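Local coordinates for protein dextranase (Pseudarthrobacter oxydans, PDB 6NZS) that catalyses the endohydrolysis of (1->6)-alpha-D-glucosidic linkages in dextran, at residues V31-S35 against F36-Q40; T107-S110 against A111-Q115. All blocks are in the same frame, centred on the assembly; numbering follows the deposited sequence.

Both contacts are local and lie in the N-terminal Ig-like domain of this family 49 glycosyl hydrolase. Interaction 1 comes first along the chain. It closes the bend that leads from strand 31-33, which pairs with strand 18-20, into strand 37-43. The latter lies between strands 51-58 and 96-102. After strand 96-102 the chain enters the loop of interaction 2, which closes at a short 3-10 turn and runs into strand 114-117, paired with strand 144-150. The two contacts are in series and neither nest nor cross. The centres of interaction 1 and interaction 2 are about 19 Å apart. The nearest atoms of interaction 1 and interaction 2 are about 8 Å apart, so they do not touch.

Interaction 1 (V31-S35 against F36-Q40); sequences VRRSS and FYDLQ
Arg33 and Asp38 form a salt bridge across the bend, with Arg33 NH2 2.9 Å from Asp38 OD1. The oxygen sits almost in the guanidinium plane. The donor comes from the syn side of the carboxylate but 29° out of its plane. Asp38 OD2 has a second partner in Arg103. A water accepts from Arg33 NE at 2.9 Å. The same water lies 2.8 Å from both Ser34 O and Tyr37 O, within donating distance of each, and so can link the arginine to the backbone before and after the turn.

Ser34 makes an ST turn. Its OG swings anti to the backbone N (chi1 178°) and reaches forward along the chain. There Ser34 OG accepts from Phe36 N at 3.1 Å and, less straight, from Tyr37 N at 3.3 Å. The same hydroxyl is hydrogen-bonded to Ser86. With an alanine here, the amides of Phe36 and Tyr37 would probably lose their shared acceptor and the bend would be less firmly set.

Ser35 CB lies over the centre of one face of the Phe36 ring in a CH-pi contact, 3.9 Å from the centroid. Tyr37 CD2 passes 3.8 Å from Ser34 OG, and the phenol end reaches Asn184 O. One buried hydroxyl thus takes two amide N-H groups at the turn, and a salt bridge adds a charged link across the same bend.

Interaction 2 (T107-S110 against A111-Q115); sequences TITS and ADQVQ
Ser110, Gln113 and Ile108 carry most of this contact. Ser110 works through its backbone and its hydroxyl. Ser110 O accepts from Gln113 N at 3.1 Å, with the donor above the carbonyl plane. The hydroxyl is turned between the backbone N and the carbonyl carbon (chi1 71°). From there Ser110 OG leans over the start of the turn, 3.4 Å from Asp112 CB, and takes a weak, bent bond from Asp112 N.

Gln113 folds back over the loop. Its chain is extended beyond CG and brings OE1 to the backbone of 107-110. Gln113 OE1 accepts from Thr109 N at 3.1 Å in a fairly straight bond (N-H...O 161°), although the donor stands above the amide carbonyl plane. A water held by Thr107 O donates to Gln113 OE1 at 2.8 Å. One side-chain carbonyl thus meets the loop both directly and through water.

Residues 111-113 form a 3-10 segment. The bond from Gln113 N to Ser110 O is followed by one from Val114 N to Ala111 O, each spanning three residues. The segment ends where strand 114-117 begins in the Ig-like domain. Just beyond it, Gln115 NE2 turns back to Asp112 O at 2.8 Å.

Ile108 is buried between the loop and strands 125-129 and 144-150. The Ile108 and Gln113 side chains lie alongside each other but point in opposite senses, with Ile108 CG2 3.9 Å from Gln113 CB. At the far end of the isoleucine, Ile108 CD1 meets Val114 CG2 at 3.6 Å. Phe150 packs against both Ile108 and Val114, and Leu127 touches Ile108.

Interaction 1 (V31-S35 against F36-Q40)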
loop_
_atom_site.group_PDB
_atom_site.type_symbol
_atom_site.label_atom_id
_atom_site.label_comp_id
_atom_site.label_asym_id
_atom_site.label_seq_id
_atom_site.Cartn_x
_atom_site.Cartn_y
_atom_site.Cartn_z
ATOM N N VAL A 31 8.851 -21.549 1.382
ATOM C CA VAL A 31 8.083 -20.370 1.778
ATOM C C VAL A 31 8.637 -19.869 3.104
ATOM O O VAL A 31 8.771 -20.647 4.054
ATOM C CB VAL A 31 6.583 -20.698 1.925
ATOM C CG1 VAL A 31 5.816 -19.467 2.402
ATOM C CG2 VAL A 31 6.003 -21.211 0.608
ATOM N N ARG A 32 8.948 -18.575 3.176
ATOM C CA ARG A 32 9.482 -18.003 4.413
ATOM C C ARG A 32 8.381 -17.902 5.467
ATOM O O ARG A 32 7.352 -17.258 5.235
ATOM C CB ARG A 32 10.074 -16.619 4.148
ATOM C CG ARG A 32 11.109 -16.201 5.196
ATOM C CD ARG A 32 11.511 -14.724 5.071
ATOM N NE ARG A 32 12.003 -14.348 3.744
ATOM C CZ ARG A 32 13.259 -14.501 3.327
ATOM N NH1 ARG A 32 14.176 -15.037 4.129
ATOM N NH2 ARG A 32 13.595 -14.120 2.096
ATOM N N ARG A 33 8.605 -18.530 6.617
ATOM C CA ARG A 33 7.694 -18.476 7.749
ATOM C C ARG A 33 8.170 -17.386 8.701
ATOM O O ARG A 33 9.373 -17.189 8.873
ATOM C CB ARG A 33 7.707 -19.821 8.484
ATOM C CG ARG A 33 6.882 -19.831 9.763
ATOM C CD ARG A 33 6.861 -21.202 10.405
ATOM N NE ARG A 33 6.334 -21.106 11.758
ATOM C CZ ARG A 33 6.281 -22.120 12.613
ATOM N NH1 ARG A 33 6.726 -23.316 12.245
ATOM N NH2 ARG A 33 5.809 -21.926 13.834
ATOM N N SER A 34 7.228 -16.688 9.342
ATOM C CA SER A 34 7.620 -15.686 10.333
ATOM C C SER A 34 8.422 -16.305 11.474
ATOM O O SER A 34 7.997 -17.284 12.094
ATOM C CB SER A 34 6.392 -14.995 10.920
ATOM O OG SER A 34 6.766 -14.055 11.928
ATOM N N SER A 35 9.579 -15.704 11.761
ATOM C CA SER A 35 10.375 -16.093 12.917
ATOM C C SER A 35 9.841 -15.524 14.219
ATOM O O SER A 35 10.299 -15.930 15.293
ATOM C CB SER A 35 11.803 -15.574 12.755
ATOM O OG SER A 35 12.397 -16.125 11.597
ATOM N N PHE A 36 8.873 -14.615 14.161
ATOM C CA PHE A 36 8.563 -13.784 15.309
ATOM C C PHE A 36 7.173 -13.970 15.883
ATOM O O PHE A 36 6.981 -13.656 17.062
ATOM C CB PHE A 36 8.800 -12.306 14.960
ATOM C CG PHE A 36 10.164 -12.068 14.411
ATOM C CD1 PHE A 36 11.254 -12.068 15.259
ATOM C CD2 PHE A 36 10.377 -11.908 13.053
ATOM C CE1 PHE A 36 12.532 -11.887 14.776
ATOM C CE2 PHE A 36 11.663 -11.721 12.567
ATOM C CZ PHE A 36 12.732 -11.714 13.428
ATOM N N TYR A 37 6.211 -14.481 15.112
ATOM C CA TYR A 37 4.829 -14.603 15.567
ATOM C C TYR A 37 4.244 -15.940 15.151
ATOM O O TYR A 37 4.539 -16.445 14.066
ATOM C CB TYR A 37 3.949 -13.488 14.963
ATOM C CG TYR A 37 4.519 -12.136 15.265
ATOM C CD1 TYR A 37 4.321 -11.555 16.506
ATOM C CD2 TYR A 37 5.316 -11.465 14.341
ATOM C CE1 TYR A 37 4.869 -10.335 16.821
ATOM C CE2 TYR A 37 5.881 -10.231 14.650
ATOM C CZ TYR A 37 5.651 -9.679 15.898
ATOM O OH TYR A 37 6.194 -8.468 16.250
ATOM N N ASP A 38 3.404 -16.496 16.022
ATOM C CA ASP A 38 2.545 -17.623 15.689
ATOM C C ASP A 38 1.100 -17.207 15.903
ATOM O O ASP A 38 0.798 -16.465 16.841
ATOM C CB ASP A 38 2.845 -18.840 16.572
ATOM C CG ASP A 38 4.181 -19.475 16.251
ATOM O OD1 ASP A 38 4.472 -19.671 15.058
ATOM O OD2 ASP A 38 4.939 -19.789 17.200
ATOM N N LEU A 39 0.208 -17.689 15.039
ATOM C CA LEU A 39 -1.197 -17.304 15.094
ATOM C C LEU A 39 -2.098 -18.534 15.034
ATOM O O LEU A 39 -1.863 -19.451 14.243
ATOM C CB LEU A 39 -1.519 -16.359 13.932
ATOM C CG LEU A 39 -2.875 -15.662 13.943
ATOM C CD1 LEU A 39 -2.753 -14.258 13.363
ATOM C CD2 LEU A 39 -3.862 -16.449 13.129
ATOM N N GLN A 40 -3.135 -18.547 15.880
ATOM C CA GLN A 40 -4.204 -19.537 15.820
ATOM C C GLN A 40 -5.540 -18.813 15.892
ATOM O O GLN A 40 -5.630 -17.708 16.434
ATOM C CB GLN A 40 -4.112 -20.551 16.966
ATOM C CG GLN A 40 -2.940 -21.509 16.860
ATOM C CD GLN A 40 -2.858 -22.451 18.045
ATOM O OE1 GLN A 40 -3.537 -22.254 19.052
ATOM N NE2 GLN A 40 -2.029 -23.485 17.928
HETATM O O HOH W 1 5.443 -18.460 12.359
#

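Interaction 2 (T107-S110 against A111-Q115)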
loop_
_atom_site.group_PDB
_atom_site.type_symbol
_atom_site.label_atom_id
_atom_site.label_comp_id
_atom_site.label_asym_id
_atom_site.label_seq_id
_atom_site.Cartn_x
_atom_site.Cartn_y
_atom_site.Cartn_z
ATOM N N THR A 107 8.631 -10.930 26.784
ATOM C CA THR A 107 7.363 -11.094 27.475
ATOM C C THR A 107 6.647 -9.757 27.595
ATOM O O THR A 107 7.232 -8.682 27.420
ATOM C CB THR A 107 7.553 -11.718 28.857
ATOM O OG1 THR A 107 8.474 -10.926 29.608
ATOM C CG2 THR A 107 8.070 -13.150 28.726
ATOM N N ILE A 108 5.351 -9.846 27.890
ATOM C CA ILE A 108 4.509 -8.680 28.110
ATOM C C ILE A 108 3.800 -8.857 29.444
ATOM O O ILE A 108 3.607 -9.973 29.928
ATOM C CB ILE A 108 3.484 -8.452 26.979
ATOM C CG1 ILE A 108 2.696 -9.729 26.691
ATOM C CG2 ILE A 108 4.186 -7.962 25.722
ATOM C CD1 ILE A 108 1.577 -9.539 25.682
ATOM N N THR A 109 3.415 -7.731 30.035
ATOM C CA THR A 109 2.774 -7.753 31.342
ATOM C C THR A 109 1.255 -7.635 31.276
ATOM O O THR A 109 0.582 -7.952 32.262
ATOM C CB THR A 109 3.381 -6.678 32.256
ATOM O OG1 THR A 109 3.355 -5.412 31.598
ATOM C CG2 THR A 109 4.829 -7.029 32.595
ATOM N N SER A 110 0.693 -7.234 30.142
ATOM C CA SER A 110 -0.748 -7.059 30.045
ATOM C C SER A 110 -1.131 -7.011 28.580
ATOM O O SER A 110 -0.287 -6.808 27.702
ATOM C CB SER A 110 -1.186 -5.763 30.727
ATOM O OG SER A 110 -0.772 -4.646 29.970
ATOM N N ALA A 111 -2.434 -7.152 28.332
ATOM C CA ALA A 111 -2.937 -7.026 26.973
ATOM C C ALA A 111 -2.777 -5.611 26.440
ATOM O O ALA A 111 -2.769 -5.416 25.217
ATOM C CB ALA A 111 -4.404 -7.463 26.911
ATOM N N ASP A 112 -2.627 -4.627 27.329
ATOM C CA ASP A 112 -2.383 -3.257 26.897
ATOM C C ASP A 112 -1.035 -3.107 26.207
ATOM O O ASP A 112 -0.842 -2.145 25.454
ATOM C CB ASP A 112 -2.448 -2.296 28.086
ATOM C CG ASP A 112 -2.619 -0.853 27.652
ATOM O OD1 ASP A 112 -3.569 -0.576 26.893
ATOM O OD2 ASP A 112 -1.813 -0.002 28.071
ATOM N N GLN A 113 -0.106 -4.030 26.442
ATOM C CA GLN A 113 1.170 -4.025 25.736
ATOM C C GLN A 113 1.082 -4.652 24.354
ATOM O O GLN A 113 2.109 -4.814 23.687
ATOM C CB GLN A 113 2.262 -4.685 26.583
ATOM C CG GLN A 113 2.680 -3.830 27.776
ATOM C CD GLN A 113 4.015 -4.240 28.355
ATOM O OE1 GLN A 113 4.393 -5.405 28.303
ATOM N NE2 GLN A 113 4.745 -3.271 28.902
ATOM N N VAL A 114 -0.113 -5.004 23.899
ATOM C CA VAL A 114 -0.341 -5.340 22.501
ATOM C C VAL A 114 -1.337 -4.327 21.969
ATOM O O VAL A 114 -2.516 -4.350 22.348
ATOM C CB VAL A 114 -0.865 -6.766 22.318
ATOM C CG1 VAL A 114 -1.098 -7.032 20.835
ATOM C CG2 VAL A 114 0.109 -7.770 22.891
ATOM N N GLN A 115 -0.882 -3.449 21.085
ATOM C CA GLN A 115 -1.751 -2.442 20.493
ATOM C C GLN A 115 -2.180 -2.869 19.096
ATOM O O GLN A 115 -1.393 -3.447 18.341
ATOM C CB GLN A 115 -1.048 -1.088 20.455
ATOM C CG GLN A 115 -0.911 -0.502 21.868
ATOM C CD GLN A 115 -2.269 -0.176 22.482
ATOM O OE1 GLN A 115 -3.103 0.454 21.840
ATOM N NE2 GLN A 115 -2.496 -0.608 23.723
HETATM O O HOH W 2 7.170 -5.936 28.346
#